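Local structure of competence/damage-inducible protein CinA (Agrobacterium tumefaciens, 2A9S) at residues L5-R15 against L38-I46; L126-H137 against T154-L165. The protein is of unknown function but belongs to the competence- and damage-inducible CinA family, whose relatives include enzymes that deamidate nicotinamide mononucleotide. All blocks are in the same frame, centred on the assembly; numbering follows the deposited sequence.

Contact 1. Residues L5-R15 against L38-I46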
loop_
_atom_site.group_PDB
_atom_site.type_symbol
_atom_site.label_atom_id
_atom_site.label_comp_id
_atom_site.label_asym_id
_atom_site.label_seq_id
_atom_site.Cartn_x
_atom_site.Cartn_y
_atom_site.Cartn_z
ATOM N N LEU A 5 11.350 -7.713 -8.743
ATOM C CA LEU A 5 10.147 -8.266 -8.105
ATOM C C LEU A 5 9.007 -8.217 -9.111
ATOM O O LEU A 5 8.339 -9.218 -9.330
ATOM C CB LEU A 5 9.786 -7.531 -6.784
ATOM C CG LEU A 5 8.501 -7.955 -6.053
ATOM C CD1 LEU A 5 8.531 -9.418 -5.566
ATOM C CD2 LEU A 5 8.154 -7.028 -4.872
ATOM N N PHE A 6 8.788 -7.053 -9.720
ATOM C CA PHE A 6 7.720 -6.886 -10.722
ATOM C C PHE A 6 8.189 -7.213 -12.137
ATOM O O PHE A 6 9.392 -7.168 -12.400
ATOM C CB PHE A 6 7.176 -5.447 -10.709
ATOM C CG PHE A 6 6.409 -5.114 -9.448
ATOM C CD1 PHE A 6 5.035 -5.327 -9.394
ATOM C CD2 PHE A 6 7.073 -4.640 -8.308
ATOM C CE1 PHE A 6 4.333 -5.041 -8.200
ATOM C CE2 PHE A 6 6.382 -4.320 -7.138
ATOM C CZ PHE A 6 5.006 -4.532 -7.101
ATOM N N PRO A 7 7.241 -7.496 -13.053
ATOM C CA PRO A 7 7.583 -7.635 -14.480
ATOM C C PRO A 7 8.387 -6.436 -15.006
ATOM O O PRO A 7 8.098 -5.283 -14.665
ATOM C CB PRO A 7 6.231 -7.688 -15.162
ATOM C CG PRO A 7 5.312 -8.280 -14.128
ATOM C CD PRO A 7 5.796 -7.706 -12.819
ATOM N N GLY A 8 9.374 -6.719 -15.854
ATOM C CA GLY A 8 10.282 -5.716 -16.395
ATOM C C GLY A 8 9.646 -4.447 -16.937
ATOM O O GLY A 8 10.157 -3.337 -16.687
ATOM N N ASP A 9 8.538 -4.601 -17.669
ATOM C CA ASP A 9 7.890 -3.447 -18.228
ATOM C C ASP A 9 7.229 -2.562 -17.143
ATOM O O ASP A 9 7.255 -1.334 -17.276
ATOM C CB ASP A 9 6.956 -3.812 -19.387
ATOM C CG ASP A 9 5.610 -4.338 -18.928
ATOM O OD1 ASP A 9 5.552 -5.346 -18.172
ATOM O OD2 ASP A 9 4.602 -3.738 -19.353
ATOM N N ILE A 10 6.674 -3.184 -16.085
ATOM C CA ILE A 10 6.114 -2.447 -14.938
ATOM C C ILE A 10 7.208 -1.678 -14.202
ATOM O O ILE A 10 7.051 -0.467 -13.932
ATOM C CB ILE A 10 5.339 -3.360 -13.977
ATOM C CG1 ILE A 10 4.036 -3.863 -14.666
ATOM C CG2 ILE A 10 5.081 -2.656 -12.624
ATOM C CD1 ILE A 10 3.247 -4.895 -13.819
ATOM N N GLU A 11 8.324 -2.359 -13.914
ATOM C CA GLU A 11 9.492 -1.685 -13.369
ATOM C C GLU A 11 9.995 -0.519 -14.262
ATOM O O GLU A 11 10.302 0.581 -13.738
ATOM C CB GLU A 11 10.601 -2.673 -13.127
ATOM C CG GLU A 11 11.706 -2.090 -12.339
ATOM C CD GLU A 11 12.907 -2.985 -12.336
ATOM O OE1 GLU A 11 12.713 -4.229 -12.346
ATOM O OE2 GLU A 11 14.038 -2.440 -12.323
ATOM N N GLU A 12 10.039 -0.741 -15.585
ATOM C CA GLU A 12 10.370 0.332 -16.565
ATOM C C GLU A 12 9.430 1.532 -16.404
ATOM O O GLU A 12 9.878 2.705 -16.376
ATOM C CB GLU A 12 10.307 -0.200 -18.024
ATOM C CG GLU A 12 10.869 0.754 -19.108
ATOM C CD GLU A 12 10.768 0.269 -20.606
ATOM O OE1 GLU A 12 9.830 -0.508 -21.012
ATOM O OE2 GLU A 12 11.635 0.725 -21.413
ATOM N N LEU A 13 8.125 1.255 -16.292
ATOM C CA LEU A 13 7.144 2.345 -16.173
ATOM C C LEU A 13 7.345 3.122 -14.853
ATOM O O LEU A 13 7.336 4.361 -14.856
ATOM C CB LEU A 13 5.698 1.837 -16.312
ATOM C CG LEU A 13 5.208 1.341 -17.692
ATOM C CD1 LEU A 13 3.949 0.484 -17.455
ATOM C CD2 LEU A 13 4.920 2.490 -18.645
ATOM N N ALA A 14 7.523 2.393 -13.748
ATOM C CA ALA A 14 7.780 3.011 -12.453
ATOM C C ALA A 14 9.046 3.880 -12.528
ATOM O O ALA A 14 9.073 5.034 -12.048
ATOM C CB ALA A 14 7.889 1.921 -11.352
ATOM N N ARG A 15 10.072 3.346 -13.189
ATOM C CA ARG A 15 11.345 4.065 -13.315
ATOM C C ARG A 15 11.127 5.353 -14.100
ATOM O O ARG A 15 11.686 6.377 -13.720
ATOM C CB ARG A 15 12.399 3.208 -14.030
ATOM C CG ARG A 15 13.846 3.738 -13.823
ATOM C CD ARG A 15 14.897 2.696 -14.171
ATOM N NE ARG A 15 14.781 1.481 -13.346
ATOM C CZ ARG A 15 15.194 1.371 -12.080
ATOM N NH1 ARG A 15 15.036 0.222 -11.430
ATOM N NH2 ARG A 15 15.768 2.389 -11.449
ATOM N N LEU A 38 0.177 -2.771 -4.258
ATOM C CA LEU A 38 1.199 -3.071 -5.269
ATOM C C LEU A 38 1.518 -1.897 -6.189
ATOM O O LEU A 38 2.585 -1.898 -6.789
ATOM C CB LEU A 38 0.829 -4.281 -6.128
ATOM C CG LEU A 38 0.666 -5.591 -5.357
ATOM C CD1 LEU A 38 0.286 -6.752 -6.322
ATOM C CD2 LEU A 38 1.963 -5.892 -4.577
ATOM N N ILE A 39 0.614 -0.912 -6.302
ATOM C CA ILE A 39 0.962 0.244 -7.144
ATOM C C ILE A 39 2.045 1.070 -6.433
ATOM O O ILE A 39 3.100 1.374 -7.037
ATOM C CB ILE A 39 -0.260 1.144 -7.517
ATOM C CG1 ILE A 39 -1.328 0.346 -8.291
ATOM C CG2 ILE A 39 0.246 2.366 -8.341
ATOM C CD1 ILE A 39 -2.547 1.159 -8.599
ATOM N N ALA A 40 1.779 1.452 -5.168
ATOM C CA ALA A 40 2.821 2.086 -4.340
ATOM C C ALA A 40 4.055 1.173 -4.275
ATOM O O ALA A 40 5.181 1.677 -4.328
ATOM C CB ALA A 40 2.301 2.412 -2.948
ATOM N N GLY A 41 3.834 -0.146 -4.175
ATOM C CA GLY A 41 4.928 -1.128 -4.106
ATOM C C GLY A 41 5.838 -1.020 -5.337
ATOM O O GLY A 41 7.064 -0.920 -5.233
ATOM N N ALA A 42 5.219 -1.014 -6.510
ATOM C CA ALA A 42 5.952 -0.896 -7.759
ATOM C C ALA A 42 6.731 0.420 -7.862
ATOM O O ALA A 42 7.896 0.408 -8.202
ATOM C CB ALA A 42 5.039 -1.111 -8.960
ATOM N N LEU A 43 6.100 1.540 -7.543
ATOM C CA LEU A 43 6.797 2.835 -7.578
ATOM C C LEU A 43 7.998 2.881 -6.628
ATOM O O LEU A 43 9.051 3.467 -6.955
ATOM C CB LEU A 43 5.836 3.956 -7.224
ATOM C CG LEU A 43 4.835 4.247 -8.349
ATOM C CD1 LEU A 43 3.665 5.000 -7.740
ATOM C CD2 LEU A 43 5.480 5.089 -9.477
ATOM N N THR A 44 7.858 2.232 -5.464
ATOM C CA THR A 44 8.897 2.353 -4.445
ATOM C C THR A 44 9.978 1.275 -4.626
ATOM O O THR A 44 10.928 1.209 -3.851
ATOM C CB THR A 44 8.327 2.354 -3.035
ATOM O OG1 THR A 44 7.573 1.169 -2.825
ATOM C CG2 THR A 44 7.379 3.554 -2.811
ATOM N N GLU A 45 9.862 0.450 -5.668
ATOM C CA GLU A 45 11.001 -0.395 -6.087
ATOM C C GLU A 45 12.192 0.445 -6.633
ATOM O O GLU A 45 13.345 -0.002 -6.625
ATOM C CB GLU A 45 10.543 -1.422 -7.131
ATOM C CG GLU A 45 9.826 -2.624 -6.497
ATOM C CD GLU A 45 10.793 -3.491 -5.664
ATOM O OE1 GLU A 45 11.683 -4.196 -6.250
ATOM O OE2 GLU A 45 10.638 -3.486 -4.429
ATOM N N ILE A 46 11.901 1.667 -7.065
ATOM C CA ILE A 46 12.869 2.541 -7.710
ATOM C C ILE A 46 13.660 3.413 -6.718
ATOM O O ILE A 46 13.079 4.168 -5.915
ATOM C CB ILE A 46 12.147 3.423 -8.745
ATOM C CG1 ILE A 46 11.235 2.563 -9.663
ATOM C CG2 ILE A 46 13.140 4.356 -9.480
ATOM C CD1 ILE A 46 11.938 1.515 -10.466
#

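Contact 2. Residues L126-H137 against T154-L165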
loop_
_atom_site.group_PDB
_atom_site.type_symbol
_atom_site.label_atom_id
_atom_site.label_comp_id
_atom_site.label_asym_id
_atom_site.label_seq_id
_atom_site.Cartn_x
_atom_site.Cartn_y
_atom_site.Cartn_z
ATOM N N LEU A 126 -10.128 2.656 -13.256
ATOM C CA LEU A 126 -8.939 3.419 -12.862
ATOM C C LEU A 126 -9.215 4.886 -13.127
ATOM O O LEU A 126 -9.826 5.253 -14.160
ATOM C CB LEU A 126 -7.680 2.977 -13.630
ATOM C CG LEU A 126 -7.238 1.516 -13.557
ATOM C CD1 LEU A 126 -7.915 0.696 -14.668
ATOM C CD2 LEU A 126 -5.731 1.431 -13.671
ATOM N N ALA A 127 -8.735 5.735 -12.215
ATOM C CA ALA A 127 -8.904 7.188 -12.386
ATOM C C ALA A 127 -7.633 7.858 -11.897
ATOM O O ALA A 127 -7.062 7.462 -10.872
ATOM C CB ALA A 127 -10.109 7.694 -11.616
ATOM N N THR A 128 -7.189 8.869 -12.633
ATOM C CA THR A 128 -6.109 9.730 -12.153
ATOM C C THR A 128 -6.587 11.179 -12.129
ATOM O O THR A 128 -7.308 11.611 -13.047
ATOM C CB THR A 128 -4.847 9.611 -13.021
ATOM O OG1 THR A 128 -5.182 9.899 -14.388
ATOM C CG2 THR A 128 -4.266 8.211 -12.950
ATOM N N LYS A 129 -6.199 11.927 -11.098
ATOM C CA LYS A 129 -6.586 13.346 -11.018
ATOM C C LYS A 129 -5.390 14.259 -10.716
ATOM O O LYS A 129 -4.445 13.848 -10.051
ATOM C CB LYS A 129 -7.709 13.535 -10.009
ATOM C CG LYS A 129 -8.300 14.949 -9.988
ATOM C CD LYS A 129 -9.523 15.036 -9.119
ATOM C CE LYS A 129 -10.075 16.461 -9.197
ATOM N NZ LYS A 129 -11.429 16.539 -8.595
ATOM N N ALA A 130 -5.414 15.470 -11.279
ATOM C CA ALA A 130 -4.375 16.487 -11.040
ATOM C C ALA A 130 -5.002 17.669 -10.311
ATOM O O ALA A 130 -6.213 17.856 -10.364
ATOM C CB ALA A 130 -3.792 16.962 -12.340
ATOM N N ARG A 131 -4.171 18.446 -9.624
ATOM C CA ARG A 131 -4.621 19.621 -8.862
ATOM C C ARG A 131 -5.396 20.661 -9.692
ATOM O O ARG A 131 -6.248 21.378 -9.152
ATOM C CB ARG A 131 -3.422 20.307 -8.198
ATOM C CG ARG A 131 -2.726 19.498 -7.125
ATOM C CD ARG A 131 -3.496 19.571 -5.832
ATOM N NE ARG A 131 -2.859 18.764 -4.797
ATOM C CZ ARG A 131 -3.236 18.708 -3.522
ATOM N NH1 ARG A 131 -4.230 19.468 -3.066
ATOM N NH2 ARG A 131 -2.579 17.909 -2.689
ATOM N N ASN A 132 -5.085 20.749 -10.991
ATOM C CA ASN A 132 -5.760 21.675 -11.918
ATOM C C ASN A 132 -7.165 21.202 -12.324
ATOM O O ASN A 132 -7.858 21.842 -13.140
ATOM C CB ASN A 132 -4.892 21.896 -13.166
ATOM C CG ASN A 132 -4.854 20.682 -14.077
ATOM O OD1 ASN A 132 -5.481 19.651 -13.800
ATOM N ND2 ASN A 132 -4.133 20.809 -15.198
ATOM N N GLY A 133 -7.576 20.064 -11.777
ATOM C CA GLY A 133 -8.894 19.503 -12.082
ATOM C C GLY A 133 -8.938 18.466 -13.193
ATOM O O GLY A 133 -9.934 17.745 -13.316
ATOM N N ASN A 134 -7.883 18.366 -13.998
ATOM C CA ASN A 134 -7.849 17.345 -15.068
ATOM C C ASN A 134 -8.001 15.912 -14.502
ATOM O O ASN A 134 -7.295 15.535 -13.560
ATOM C CB ASN A 134 -6.570 17.473 -15.896
ATOM C CG ASN A 134 -6.669 16.782 -17.259
ATOM O OD1 ASN A 134 -7.765 16.499 -17.760
ATOM N ND2 ASN A 134 -5.510 16.494 -17.859
ATOM N N VAL A 135 -8.965 15.153 -15.036
ATOM C CA VAL A 135 -9.186 13.757 -14.637
ATOM C C VAL A 135 -9.118 12.834 -15.851
ATOM O O VAL A 135 -9.656 13.159 -16.917
ATOM C CB VAL A 135 -10.551 13.564 -13.936
ATOM C CG1 VAL A 135 -10.767 12.100 -13.571
ATOM C CG2 VAL A 135 -10.641 14.432 -12.683
ATOM N N LEU A 136 -8.474 11.678 -15.702
ATOM C CA LEU A 136 -8.542 10.626 -16.724
ATOM C C LEU A 136 -9.140 9.374 -16.092
ATOM O O LEU A 136 -8.801 9.051 -14.953
ATOM C CB LEU A 136 -7.146 10.280 -17.243
ATOM C CG LEU A 136 -6.370 11.436 -17.853
ATOM C CD1 LEU A 136 -4.977 10.950 -18.228
ATOM C CD2 LEU A 136 -7.156 11.999 -19.063
ATOM N N HIS A 137 -10.036 8.703 -16.810
ATOM C CA HIS A 137 -10.608 7.423 -16.342
ATOM C C HIS A 137 -10.581 6.369 -17.445
ATOM O O HIS A 137 -10.824 6.669 -18.610
ATOM C CB HIS A 137 -12.023 7.600 -15.756
ATOM C CG HIS A 137 -12.821 6.324 -15.672
ATOM N ND1 HIS A 137 -13.679 5.921 -16.677
ATOM C CD2 HIS A 137 -12.898 5.369 -14.709
ATOM C CE1 HIS A 137 -14.269 4.790 -16.325
ATOM N NE2 HIS A 137 -13.806 4.426 -15.143
ATOM N N THR A 154 -3.443 -4.343 -13.659
ATOM C CA THR A 154 -3.923 -3.071 -13.102
ATOM C C THR A 154 -2.770 -2.111 -12.763
ATOM O O THR A 154 -2.839 -0.896 -13.072
ATOM C CB THR A 154 -4.850 -3.306 -11.868
ATOM O OG1 THR A 154 -5.990 -4.071 -12.283
ATOM C CG2 THR A 154 -5.356 -1.959 -11.260
ATOM N N VAL A 155 -1.721 -2.642 -12.140
ATOM C CA VAL A 155 -0.525 -1.835 -11.817
ATOM C C VAL A 155 0.017 -1.203 -13.096
ATOM O O VAL A 155 0.237 0.019 -13.146
ATOM C CB VAL A 155 0.587 -2.651 -11.064
ATOM C CG1 VAL A 155 1.875 -1.830 -10.979
ATOM C CG2 VAL A 155 0.118 -3.110 -9.633
ATOM N N ARG A 156 0.185 -2.026 -14.142
ATOM C CA ARG A 156 0.652 -1.519 -15.429
ATOM C C ARG A 156 -0.211 -0.333 -15.930
ATOM O O ARG A 156 0.289 0.778 -16.222
ATOM C CB ARG A 156 0.670 -2.646 -16.465
ATOM C CG ARG A 156 1.131 -2.112 -17.861
ATOM C CD ARG A 156 1.181 -3.214 -18.900
ATOM N NE ARG A 156 2.159 -4.225 -18.539
ATOM C CZ ARG A 156 1.844 -5.458 -18.147
ATOM N NH1 ARG A 156 0.562 -5.830 -18.120
ATOM N NH2 ARG A 156 2.803 -6.327 -17.803
ATOM N N THR A 157 -1.516 -0.544 -16.029
ATOM C CA THR A 157 -2.388 0.514 -16.552
ATOM C C THR A 157 -2.331 1.771 -15.673
ATOM O O THR A 157 -2.322 2.882 -16.201
ATOM C CB THR A 157 -3.836 0.011 -16.687
ATOM O OG1 THR A 157 -3.846 -1.210 -17.454
ATOM C CG2 THR A 157 -4.729 1.082 -17.348
ATOM N N ALA A 158 -2.311 1.586 -14.346
ATOM C CA ALA A 158 -2.223 2.689 -13.378
ATOM C C ALA A 158 -0.984 3.557 -13.664
ATOM O O ALA A 158 -1.059 4.808 -13.707
ATOM C CB ALA A 158 -2.162 2.114 -11.976
ATOM N N LEU A 159 0.146 2.888 -13.896
ATOM C CA LEU A 159 1.408 3.596 -14.166
ATOM C C LEU A 159 1.373 4.314 -15.516
ATOM O O LEU A 159 1.802 5.473 -15.606
ATOM C CB LEU A 159 2.606 2.640 -14.042
ATOM C CG LEU A 159 2.768 1.995 -12.633
ATOM C CD1 LEU A 159 4.029 1.153 -12.632
ATOM C CD2 LEU A 159 2.792 3.013 -11.457
ATOM N N GLU A 160 0.815 3.655 -16.532
ATOM C CA GLU A 160 0.578 4.271 -17.852
ATOM C C GLU A 160 -0.224 5.562 -17.742
ATOM O O GLU A 160 0.133 6.591 -18.348
ATOM C CB GLU A 160 -0.128 3.278 -18.789
ATOM C CG GLU A 160 0.797 2.128 -19.200
ATOM C CD GLU A 160 0.055 1.008 -19.938
ATOM O OE1 GLU A 160 -1.203 1.008 -19.949
ATOM O OE2 GLU A 160 0.738 0.132 -20.514
ATOM N N MET A 161 -1.277 5.530 -16.931
ATOM C CA MET A 161 -2.128 6.690 -16.712
ATOM C C MET A 161 -1.454 7.846 -15.981
ATOM O O MET A 161 -1.691 9.015 -16.335
ATOM C CB MET A 161 -3.419 6.291 -15.998
ATOM C CG MET A 161 -4.324 5.410 -16.852
ATOM S SD MET A 161 -5.703 4.729 -15.907
ATOM C CE MET A 161 -6.630 6.210 -15.465
ATOM N N LEU A 162 -0.648 7.555 -14.956
ATOM C CA LEU A 162 0.142 8.606 -14.295
ATOM C C LEU A 162 1.030 9.332 -15.315
ATOM O O LEU A 162 1.099 10.581 -15.331
ATOM C CB LEU A 162 0.998 8.030 -13.167
ATOM C CG LEU A 162 0.239 7.771 -11.873
ATOM C CD1 LEU A 162 1.190 7.045 -10.859
ATOM C CD2 LEU A 162 -0.280 9.082 -11.306
ATOM N N ILE A 163 1.706 8.561 -16.156
ATOM C CA ILE A 163 2.530 9.151 -17.219
ATOM C C ILE A 163 1.689 10.036 -18.129
ATOM O O ILE A 163 2.074 11.180 -18.401
ATOM C CB ILE A 163 3.286 8.083 -18.028
ATOM C CG1 ILE A 163 4.301 7.395 -17.122
ATOM C CG2 ILE A 163 3.983 8.720 -19.287
ATOM C CD1 ILE A 163 4.764 5.997 -17.580
ATOM N N ALA A 164 0.527 9.535 -18.560
ATOM C CA ALA A 164 -0.358 10.286 -19.456
ATOM C C ALA A 164 -0.882 11.570 -18.824
ATOM O O ALA A 164 -0.939 12.626 -19.491
ATOM C CB ALA A 164 -1.515 9.412 -19.921
ATOM N N LEU A 165 -1.263 11.487 -17.547
ATOM C CA LEU A 165 -1.771 12.644 -16.802
ATOM C C LEU A 165 -0.694 13.713 -16.698
ATOM O O LEU A 165 -1.003 14.894 -16.862
ATOM C CB LEU A 165 -2.280 12.256 -15.412
ATOM C CG LEU A 165 -2.931 13.354 -14.553
ATOM C CD1 LEU A 165 -4.314 13.720 -15.075
ATOM C CD2 LEU A 165 -3.026 12.871 -13.098
#

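Contact 1. Residues L5-R15 against L38-I46
Leu-5 lays its CB 3.9 Å from Glu-45 OE1, at the start of a helix-on-helix contact in the alpha/beta fold of the CinA C-terminal family; the short axes of 8-15 and 38-43 cross at -73°, 9.6 Å apart. That carboxylate is held from outside, by Thr-148 and Arg-151 of the second subunit. Phe-6, one residue ahead of the N-cap Pro-7, lies flat on the neighbouring helix: Ala-42 CB stands 3.8 Å from the ring centroid, only 9° off the normal, a CH-pi contact. Glu-45 CG reaches the same ring at its edge, and Leu-152 of helix 147-167 also touches Phe-6. In the first turn of the helix, Ile-10 CG2 adds to the cover of Ala-42, 4.0 Å from its CB. The backbones come closest at Ala-14 and Leu-43; Ala-14 CB lies 3.5 Å from Ala-42 O and also against Ile-46 CG1. Arg-15 closes the contact. The Arg-15 chain bends at chi3 (-60°) and brings Arg-15 NH1 3.0 Å from Glu-11 OE2 in a salt bridge, on the anti side of the carboxylate. Ile-46 CD1 sits over one face of the guanidinium held there, 3.5 Å from NH1 of Arg-15.

Contact 2. Residues L126-H137 against T154-L165
A beta-hairpin packed under a long helix forms this contact: strands 126-130 and 135-137, joined by a short loop that holds a type I turn from Ala-130 to Gly-133, lie against helix 154-165 in one half of an alpha/beta/alpha sandwich. The helix runs at 26° to the first strand, its axis 8.7 Å away; the side chains that meet are mostly apolar, and several press on backbone N and O atoms. At one end Leu-126 CD2 lies 3.5 Å from Ala-158 N, while the Thr-157 side chain crosses this leucine at about a right angle, CG2 against CD2. Met-161 SD lies 3.5 Å from Leu-126 CB, and a bend at chi3 (65°) carries CE of Met-161 over the hairpin, 3.6 Å from both Leu-126 O and Leu-136 O, so one methyl touches both strands. Thr-128 turns CG2 to Met-161 CB at 3.7 Å and points OG1 at the Leu-165 side chain, where this hydroxyl is buried with no polar partner in the model. Leu-165 has CG anti to its backbone N (chi1 -176°), which sends both methyls into the hairpin end: CD2 lies 3.5 Å from Lys-129 O and CD1 3.8 Å from Asn-134 O. Beside it, Leu-136 CD1 rests against Ala-164 CB and Leu-165 CB. Asn-132 OD1 takes the Asn-134 N-H in an Asx turn, which ties the loop together. Strand 102-108 flanks the first strand and sends Phe-102, Val-104 and Val-106 to this interface, while helix 84-96 packs on the other face of the sheet against Lys-129 and Val-135.

How the contacts relate
The two contacts follow one another in the sequence, with centres 16 Å apart. Helix 147-167 connects them: one side rests on the hairpin of contact 2, another on helices 8-24 and 38-43 of contact 1. Direct touches include the salt bridge of Asp-9 OD2 to Arg-156 NE, at 2.6 Å, Ile-39 CD1 on Ala-158 CB and Leu-13 CD2 on Ile-163 CD1. Contact 2 thus joins this helical layer to the last two strands of the mixed five-stranded sheet, 123-130 and the edge strand 135-141, whereas contact 1 joins two helices within the layer. The second subunit reaches contact 1 but not the segments of contact 2.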